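Local structure of polysaccharide deacetylase (Bacillus cereus, 4HD5) at residues A230-I235 and F259-H264; M234-V239 and K285-K290; P295-A300 and Y318-T323. The protein binds zinc and probably hydrolyses carbon-nitrogen bonds other than peptide bonds, as expected of a NodB-like polysaccharide deacetylase. All blocks are in the same frame, centred on the assembly; numbering follows the deposited sequence.

Contact 1. Residues A230-I235 and F259-H264. With ZN (zinc ion), chain B.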
# COMPACT_ATOMS: atom_id res chain seq x y z
N ALA A 230 -7.72 -8.21 0.03
CA ALA A 230 -7.62 -7.88 -1.39
C ALA A 230 -8.74 -6.96 -1.81
O ALA A 230 -9.75 -6.82 -1.11
CB ALA A 230 -7.65 -9.15 -2.23
N THR A 231 -8.55 -6.35 -2.97
CA THR A 231 -9.49 -5.41 -3.53
C THR A 231 -10.10 -6.01 -4.80
O THR A 231 -9.39 -6.50 -5.66
CB THR A 231 -8.80 -4.07 -3.85
OG1 THR A 231 -8.38 -3.46 -2.63
CG2 THR A 231 -9.74 -3.11 -4.59
N GLU A 232 -11.41 -5.99 -4.89
CA GLU A 232 -12.11 -6.41 -6.09
C GLU A 232 -12.75 -5.19 -6.75
O GLU A 232 -13.58 -4.52 -6.14
CB GLU A 232 -13.20 -7.42 -5.70
CG GLU A 232 -14.17 -7.79 -6.80
CD GLU A 232 -13.51 -8.64 -7.87
OE1 GLU A 232 -13.10 -9.78 -7.53
OE2 GLU A 232 -13.39 -8.16 -9.03
N TYR A 233 -12.39 -4.91 -8.00
CA TYR A 233 -13.06 -3.82 -8.73
C TYR A 233 -14.25 -4.36 -9.53
O TYR A 233 -14.08 -5.02 -10.54
CB TYR A 233 -12.09 -3.14 -9.67
CG TYR A 233 -10.93 -2.45 -9.00
CD1 TYR A 233 -11.11 -1.26 -8.30
CD2 TYR A 233 -9.65 -2.94 -9.12
CE1 TYR A 233 -10.04 -0.61 -7.73
CE2 TYR A 233 -8.57 -2.30 -8.55
CZ TYR A 233 -8.77 -1.13 -7.87
OH TYR A 233 -7.68 -0.49 -7.31
N MET A 234 -15.46 -4.07 -9.07
CA MET A 234 -16.68 -4.63 -9.65
C MET A 234 -17.31 -3.76 -10.75
O MET A 234 -17.46 -2.55 -10.59
CB MET A 234 -17.71 -4.82 -8.55
CG MET A 234 -18.96 -5.55 -8.99
SD MET A 234 -18.69 -7.32 -9.17
CE MET A 234 -20.04 -7.74 -10.26
N ILE A 235 -17.68 -4.39 -11.86
CA ILE A 235 -18.54 -3.75 -12.85
C ILE A 235 -19.94 -3.75 -12.24
O ILE A 235 -20.60 -4.79 -12.16
CB ILE A 235 -18.56 -4.48 -14.21
CG1 ILE A 235 -17.16 -4.49 -14.84
CG2 ILE A 235 -19.56 -3.80 -15.14
CD1 ILE A 235 -17.04 -5.37 -16.07
N PHE A 259 -12.06 -9.06 1.71
CA PHE A 259 -12.20 -8.26 0.49
C PHE A 259 -12.74 -6.87 0.73
O PHE A 259 -13.67 -6.68 1.52
CB PHE A 259 -13.09 -8.96 -0.52
CG PHE A 259 -12.37 -9.91 -1.39
CD1 PHE A 259 -11.72 -9.46 -2.53
CD2 PHE A 259 -12.32 -11.26 -1.08
CE1 PHE A 259 -11.03 -10.34 -3.35
CE2 PHE A 259 -11.63 -12.15 -1.89
CZ PHE A 259 -11.00 -11.69 -3.03
N SER A 260 -12.16 -5.92 0.02
CA SER A 260 -12.71 -4.59 -0.12
C SER A 260 -13.23 -4.51 -1.55
O SER A 260 -12.48 -4.73 -2.52
CB SER A 260 -11.62 -3.53 0.12
OG SER A 260 -12.10 -2.22 -0.15
N VAL A 261 -14.51 -4.22 -1.70
CA VAL A 261 -15.13 -4.25 -3.02
C VAL A 261 -15.34 -2.82 -3.51
O VAL A 261 -16.01 -2.01 -2.86
CB VAL A 261 -16.41 -5.10 -3.05
CG1 VAL A 261 -16.98 -5.17 -4.46
CG2 VAL A 261 -16.11 -6.51 -2.53
N GLN A 262 -14.74 -2.51 -4.65
CA GLN A 262 -14.64 -1.14 -5.12
C GLN A 262 -15.12 -1.05 -6.57
O GLN A 262 -15.54 -2.06 -7.17
CB GLN A 262 -13.19 -0.66 -4.97
CG GLN A 262 -12.67 -0.70 -3.53
CD GLN A 262 -13.36 0.28 -2.62
OE1 GLN A 262 -13.68 1.40 -3.03
NE2 GLN A 262 -13.63 -0.12 -1.38
N SER A 263 -15.07 0.15 -7.14
CA SER A 263 -15.75 0.42 -8.41
C SER A 263 -14.93 0.09 -9.64
O SER A 263 -13.71 0.30 -9.66
CB SER A 263 -16.16 1.89 -8.50
OG SER A 263 -16.97 2.13 -9.64
N HIS A 264 -15.62 -0.39 -10.67
CA HIS A 264 -15.02 -0.53 -11.99
C HIS A 264 -15.88 0.18 -13.05
O HIS A 264 -15.88 -0.23 -14.21
CB HIS A 264 -14.86 -2.01 -12.31
CG HIS A 264 -13.73 -2.29 -13.24
ND1 HIS A 264 -12.69 -1.42 -13.43
CD2 HIS A 264 -13.47 -3.36 -14.02
CE1 HIS A 264 -11.83 -1.94 -14.29
NE2 HIS A 264 -12.29 -3.11 -14.67
ZN ZN B . -12.06 -4.46 -16.42
O HOH W 1 -9.53 -1.18 -1.42
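Strands 230-234 and 259-263 pair in parallel, from Ala230 beside Phe259 to Met234 beside Ser263, in the buried barrel sheet of the catalytic domain. Five backbone hydrogen bonds support the assignment. Four are nearly straight, such as Gln262 N to Glu232 O at 2.8 Å with an N-H...O angle of 178°. The last, His264 N to Met234 O, bends to 130° and its donor stands above the carbonyl plane, where the pairing ends and the loop begins. With helix 247-255 between them the strands form a beta-alpha-beta unit of the TIM-barrel-like NodB fold, whose metal site lies at the C-terminal strand ends. There His264 holds the zinc ion through NE2 at 2.2 Å, alongside Asp206 and His268, while its ND1 bonds to Ala300 O; the two bonds together fix the imidazole's rotation. CG of His264 is anti to the backbone N (chi1 -152°), which carries the ring obliquely across Ile235, whose CG1 is 3.9 Å from His264 CD2. On the Thr231 and Tyr233 face, Thr231 CG2 sits over the rim of one face of the Tyr233 ring and meets Gln262 CG at 3.9 Å. Gln262 OE1 accepts from Ile297 N and Ala298 N, its NE2 donates to Ser260 OG, and a water joins that hydroxyl to Thr231 OG1; Glu188 also bonds Ser260. On the reverse face, Ala230 CB packs 3.8 Å from Phe259 CE1.

Contact 2. Residues M234-V239 and K285-K290; sequences MIVDNV and KEKLEK
Met234 opens the contact by laying its CB 4.5 Å from Leu288 CD2, a loose apolar touch at the end of strand 230-234; the rest of its side chain leads away from helix 277-292. The chain then turns into a short 3-10 segment, 236-238, and Val236 becomes the centre of the packing. Its two methyls divide the helix surface between them. CG1, anti to the backbone N (chi1 179°), rests on the aliphatic part of Lys287, 3.5 Å from Lys287 CD, whereas CG2 meets Leu288 CB at 4.0 Å. Next, Asp237 reaches the outer end of the same lysine, the two side chains crossing at about a right angle. Lys287 runs straight as far as CD and then bends at chi3 (-76°) and chi4, which brings NZ to 4.1 Å from Asp237 OD1, beyond a salt bridge. A water spans that gap, donating to Asp237 OD1 at 2.9 Å and accepting from Lys287 NZ at 3.3 Å. The loop is thus joined to the helix by buried apolar contact on one side and, at the exposed margin, by opposite charges whose attraction is probably weakened by solvent.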
# COMPACT_ATOMS: atom_id res chain seq x y z
N MET A 234 -15.46 -4.07 -9.07
CA MET A 234 -16.68 -4.63 -9.65
C MET A 234 -17.31 -3.76 -10.75
O MET A 234 -17.46 -2.55 -10.59
CB MET A 234 -17.71 -4.82 -8.55
CG MET A 234 -18.96 -5.55 -8.99
SD MET A 234 -18.69 -7.32 -9.17
CE MET A 234 -20.04 -7.74 -10.26
N ILE A 235 -17.68 -4.39 -11.86
CA ILE A 235 -18.54 -3.75 -12.85
C ILE A 235 -19.94 -3.75 -12.24
O ILE A 235 -20.60 -4.79 -12.16
CB ILE A 235 -18.56 -4.48 -14.21
CG1 ILE A 235 -17.16 -4.49 -14.84
CG2 ILE A 235 -19.56 -3.80 -15.14
CD1 ILE A 235 -17.04 -5.37 -16.07
N VAL A 236 -20.40 -2.58 -11.78
CA VAL A 236 -21.51 -2.53 -10.85
C VAL A 236 -22.84 -3.02 -11.43
O VAL A 236 -23.61 -3.70 -10.74
CB VAL A 236 -21.67 -1.13 -10.21
CG1 VAL A 236 -22.85 -1.11 -9.26
CG2 VAL A 236 -20.38 -0.76 -9.47
N ASP A 237 -23.10 -2.73 -12.71
CA ASP A 237 -24.34 -3.20 -13.33
C ASP A 237 -24.29 -4.68 -13.70
O ASP A 237 -25.30 -5.22 -14.17
CB ASP A 237 -24.74 -2.35 -14.56
CG ASP A 237 -25.22 -0.95 -14.19
OD1 ASP A 237 -25.36 -0.64 -12.98
OD2 ASP A 237 -25.47 -0.15 -15.10
N ASN A 238 -23.16 -5.33 -13.49
CA ASN A 238 -23.10 -6.79 -13.66
C ASN A 238 -23.34 -7.59 -12.39
O ASN A 238 -23.32 -8.82 -12.42
CB ASN A 238 -21.76 -7.21 -14.27
CG ASN A 238 -21.76 -7.11 -15.77
OD1 ASN A 238 -22.78 -6.86 -16.40
ND2 ASN A 238 -20.61 -7.35 -16.36
N VAL A 239 -23.57 -6.91 -11.27
CA VAL A 239 -23.92 -7.62 -10.04
C VAL A 239 -25.19 -8.44 -10.32
O VAL A 239 -26.14 -7.93 -10.89
CB VAL A 239 -24.12 -6.66 -8.85
CG1 VAL A 239 -24.67 -7.40 -7.64
CG2 VAL A 239 -22.79 -5.99 -8.50
N LYS A 285 -20.57 4.14 -7.65
CA LYS A 285 -20.16 4.27 -6.28
C LYS A 285 -21.33 4.04 -5.32
O LYS A 285 -21.25 3.21 -4.42
CB LYS A 285 -19.59 5.68 -6.06
CG LYS A 285 -19.15 5.96 -4.65
CD LYS A 285 -18.57 7.35 -4.53
CE LYS A 285 -18.51 7.76 -3.07
NZ LYS A 285 -17.76 9.03 -2.98
N GLU A 286 -22.40 4.79 -5.53
CA GLU A 286 -23.57 4.76 -4.62
C GLU A 286 -24.32 3.42 -4.66
O GLU A 286 -24.64 2.85 -3.60
CB GLU A 286 -24.50 5.94 -4.93
CG GLU A 286 -23.89 7.27 -4.53
CD GLU A 286 -24.78 8.47 -4.82
OE1 GLU A 286 -25.84 8.33 -5.46
OE2 GLU A 286 -24.39 9.58 -4.40
N LYS A 287 -24.58 2.92 -5.85
CA LYS A 287 -25.19 1.61 -6.00
C LYS A 287 -24.33 0.53 -5.32
O LYS A 287 -24.85 -0.29 -4.57
CB LYS A 287 -25.40 1.28 -7.48
CG LYS A 287 -26.13 -0.04 -7.73
CD LYS A 287 -26.30 -0.35 -9.21
CE LYS A 287 -27.40 0.49 -9.85
NZ LYS A 287 -26.97 1.87 -10.23
N LEU A 288 -23.02 0.56 -5.54
CA LEU A 288 -22.14 -0.44 -4.92
C LEU A 288 -22.09 -0.32 -3.39
O LEU A 288 -22.05 -1.32 -2.69
CB LEU A 288 -20.73 -0.36 -5.53
CG LEU A 288 -19.77 -1.48 -5.14
CD1 LEU A 288 -20.36 -2.84 -5.44
CD2 LEU A 288 -18.43 -1.32 -5.87
N GLU A 289 -22.08 0.92 -2.88
CA GLU A 289 -22.11 1.17 -1.44
C GLU A 289 -23.33 0.55 -0.71
O GLU A 289 -23.19 0.05 0.41
CB GLU A 289 -22.04 2.67 -1.15
CG GLU A 289 -20.61 3.20 -1.20
CD GLU A 289 -20.50 4.67 -0.88
OE1 GLU A 289 -21.53 5.36 -0.82
OE2 GLU A 289 -19.36 5.14 -0.70
N LYS A 290 -24.50 0.55 -1.34
CA LYS A 290 -25.68 -0.08 -0.73
C LYS A 290 -25.59 -1.61 -0.77
O LYS A 290 -26.18 -2.28 0.06
CB LYS A 290 -27.01 0.41 -1.33
CG LYS A 290 -27.21 0.29 -2.83
CD LYS A 290 -27.58 -1.12 -3.30
CE LYS A 290 -27.64 -1.22 -4.83
NZ LYS A 290 -28.95 -0.76 -5.36
O HOH W 2 -23.94 1.29 -11.34

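Contact 3. Residues P295-A300 and Y318-T323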
# COMPACT_ATOMS: atom_id res chain seq x y z
N PRO A 295 -18.00 2.11 2.46
CA PRO A 295 -17.64 3.15 1.50
C PRO A 295 -16.91 2.62 0.27
O PRO A 295 -16.14 1.67 0.36
CB PRO A 295 -16.73 4.09 2.30
CG PRO A 295 -17.14 3.90 3.72
CD PRO A 295 -17.55 2.46 3.83
N VAL A 296 -17.19 3.22 -0.88
CA VAL A 296 -16.46 2.98 -2.10
C VAL A 296 -15.61 4.22 -2.35
O VAL A 296 -16.14 5.32 -2.55
CB VAL A 296 -17.40 2.69 -3.29
CG1 VAL A 296 -16.63 2.75 -4.61
CG2 VAL A 296 -18.04 1.32 -3.13
N ILE A 297 -14.30 4.03 -2.33
CA ILE A 297 -13.33 5.12 -2.39
C ILE A 297 -12.31 4.96 -3.51
O ILE A 297 -11.52 5.88 -3.76
CB ILE A 297 -12.54 5.23 -1.07
CG1 ILE A 297 -11.86 3.90 -0.72
CG2 ILE A 297 -13.46 5.67 0.05
CD1 ILE A 297 -10.92 3.96 0.46
N ALA A 298 -12.34 3.80 -4.18
CA ALA A 298 -11.38 3.46 -5.21
C ALA A 298 -12.05 3.02 -6.49
O ALA A 298 -13.15 2.46 -6.47
CB ALA A 298 -10.43 2.38 -4.72
N ILE A 299 -11.37 3.27 -7.60
CA ILE A 299 -11.81 2.84 -8.92
C ILE A 299 -10.61 2.35 -9.74
O ILE A 299 -9.49 2.73 -9.48
CB ILE A 299 -12.56 3.99 -9.65
CG1 ILE A 299 -13.25 3.45 -10.91
CG2 ILE A 299 -11.63 5.14 -10.00
CD1 ILE A 299 -14.23 4.42 -11.53
N ALA A 300 -10.87 1.45 -10.69
CA ALA A 300 -9.91 1.11 -11.73
C ALA A 300 -10.52 1.56 -13.06
O ALA A 300 -11.67 1.24 -13.35
CB ALA A 300 -9.60 -0.38 -11.74
N TYR A 318 -13.88 9.88 -6.18
CA TYR A 318 -12.96 8.85 -5.71
C TYR A 318 -11.66 9.44 -5.18
O TYR A 318 -11.25 10.51 -5.60
CB TYR A 318 -12.65 7.88 -6.84
CG TYR A 318 -13.84 7.11 -7.31
CD1 TYR A 318 -14.19 5.89 -6.71
CD2 TYR A 318 -14.64 7.59 -8.34
CE1 TYR A 318 -15.28 5.17 -7.14
CE2 TYR A 318 -15.75 6.88 -8.77
CZ TYR A 318 -16.07 5.67 -8.16
OH TYR A 318 -17.15 4.96 -8.58
N GLN A 319 -11.02 8.72 -4.25
CA GLN A 319 -9.72 9.12 -3.69
C GLN A 319 -8.53 8.42 -4.35
O GLN A 319 -7.41 8.92 -4.30
CB GLN A 319 -9.66 8.81 -2.20
CG GLN A 319 -10.76 9.48 -1.41
CD GLN A 319 -10.49 9.46 0.07
OE1 GLN A 319 -10.50 8.40 0.70
NE2 GLN A 319 -10.26 10.64 0.65
N PHE A 320 -8.77 7.24 -4.92
CA PHE A 320 -7.72 6.40 -5.48
C PHE A 320 -8.22 5.83 -6.79
O PHE A 320 -9.36 5.38 -6.87
CB PHE A 320 -7.40 5.21 -4.56
CG PHE A 320 -7.06 5.60 -3.17
CD1 PHE A 320 -5.78 6.01 -2.85
CD2 PHE A 320 -8.02 5.57 -2.17
CE1 PHE A 320 -5.46 6.38 -1.56
CE2 PHE A 320 -7.71 5.94 -0.88
CZ PHE A 320 -6.42 6.35 -0.58
N ALA A 321 -7.35 5.84 -7.80
CA ALA A 321 -7.64 5.24 -9.08
C ALA A 321 -6.39 4.57 -9.64
O ALA A 321 -5.31 5.16 -9.62
CB ALA A 321 -8.14 6.29 -10.06
N THR A 322 -6.58 3.38 -10.19
CA THR A 322 -5.50 2.60 -10.77
C THR A 322 -5.64 2.47 -12.29
O THR A 322 -6.73 2.28 -12.84
CB THR A 322 -5.41 1.21 -10.12
OG1 THR A 322 -6.68 0.54 -10.18
CG2 THR A 322 -5.00 1.34 -8.66
N THR A 323 -4.51 2.59 -12.96
CA THR A 323 -4.43 2.43 -14.39
C THR A 323 -3.93 1.02 -14.68
O THR A 323 -3.84 0.19 -13.77
CB THR A 323 -3.45 3.45 -14.99
OG1 THR A 323 -2.10 3.08 -14.66
CG2 THR A 323 -3.73 4.86 -14.48
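Ile299 lies across the ring of Tyr318 at about a right angle, its CB over the centre of one face, 3.9 Å from the ring centroid and only 13° off the normal: a CH-pi contact. The branches of Ile299 then diverge. CD1 reaches the far part of the ring, 4.0 Å from Tyr318 CZ, while CG2 turns to Ala321 CB at 3.7 Å. CG of Tyr318 is anti to its carbonyl carbon (chi1 -64°), and this turns the ring toward segment 295-300, with the backbone at Ile297 C and Ala298 N in plane at its edge. Val296 runs side by side with the tyrosine, CG1 3.8 Å from Tyr318 CE1. The hydroxyl end is held beyond this pair, by Leu281 O and Ser263 OG. Ile297 and Phe320 also lie side by side and point the same way, with Ile297 CD1 4.0 Å from Phe320 CE2; Phe187 and Trp190 adjoin the phenylalanine ring. Farther along, Ala300 CB lies 3.4 Å from Thr322 OG1. Backbone bonds set this register. Ile297 O accepts twice, from Gln319 N at 2.9 Å and more distantly from Phe320 N, and after this fork Ile299 N bonds to Phe320 O and Thr322 N to Ile299 O. The strand axes, 298-300 and 320-323, differ by only 16° in direction. Two parallel strands joined through helix 308-314 make a right-handed beta-alpha-beta crossover, the repeating element of the TIM-barrel-like fold of NodB-type deacetylases.

In the fold
Contacts 1 and 3 are successive parts of one curled parallel sheet, their centres about 9 Å apart, and side chains stitch them together: Gln262 OE1 accepts a hydrogen bond from Ile297 N at 2.8 Å, and His264 ND1 meets Ala300 O at 2.8 Å. The second bond ties contact 3 to the zinc site, the ion itself lying about 7 Å from the Ala300 side chain. Contact 2 starts from the end of strand 230-234 and packs helix 277-292 on the outside, Leu288 CD2 coming 3.3 Å from Gln262 O of contact 1. The same helix serves contact 3, where Glu289 OE2 accepts from Val296 N at 2.9 Å. Met234, common to contacts 1 and 2, has its side chain about 10 Å from the zinc ion.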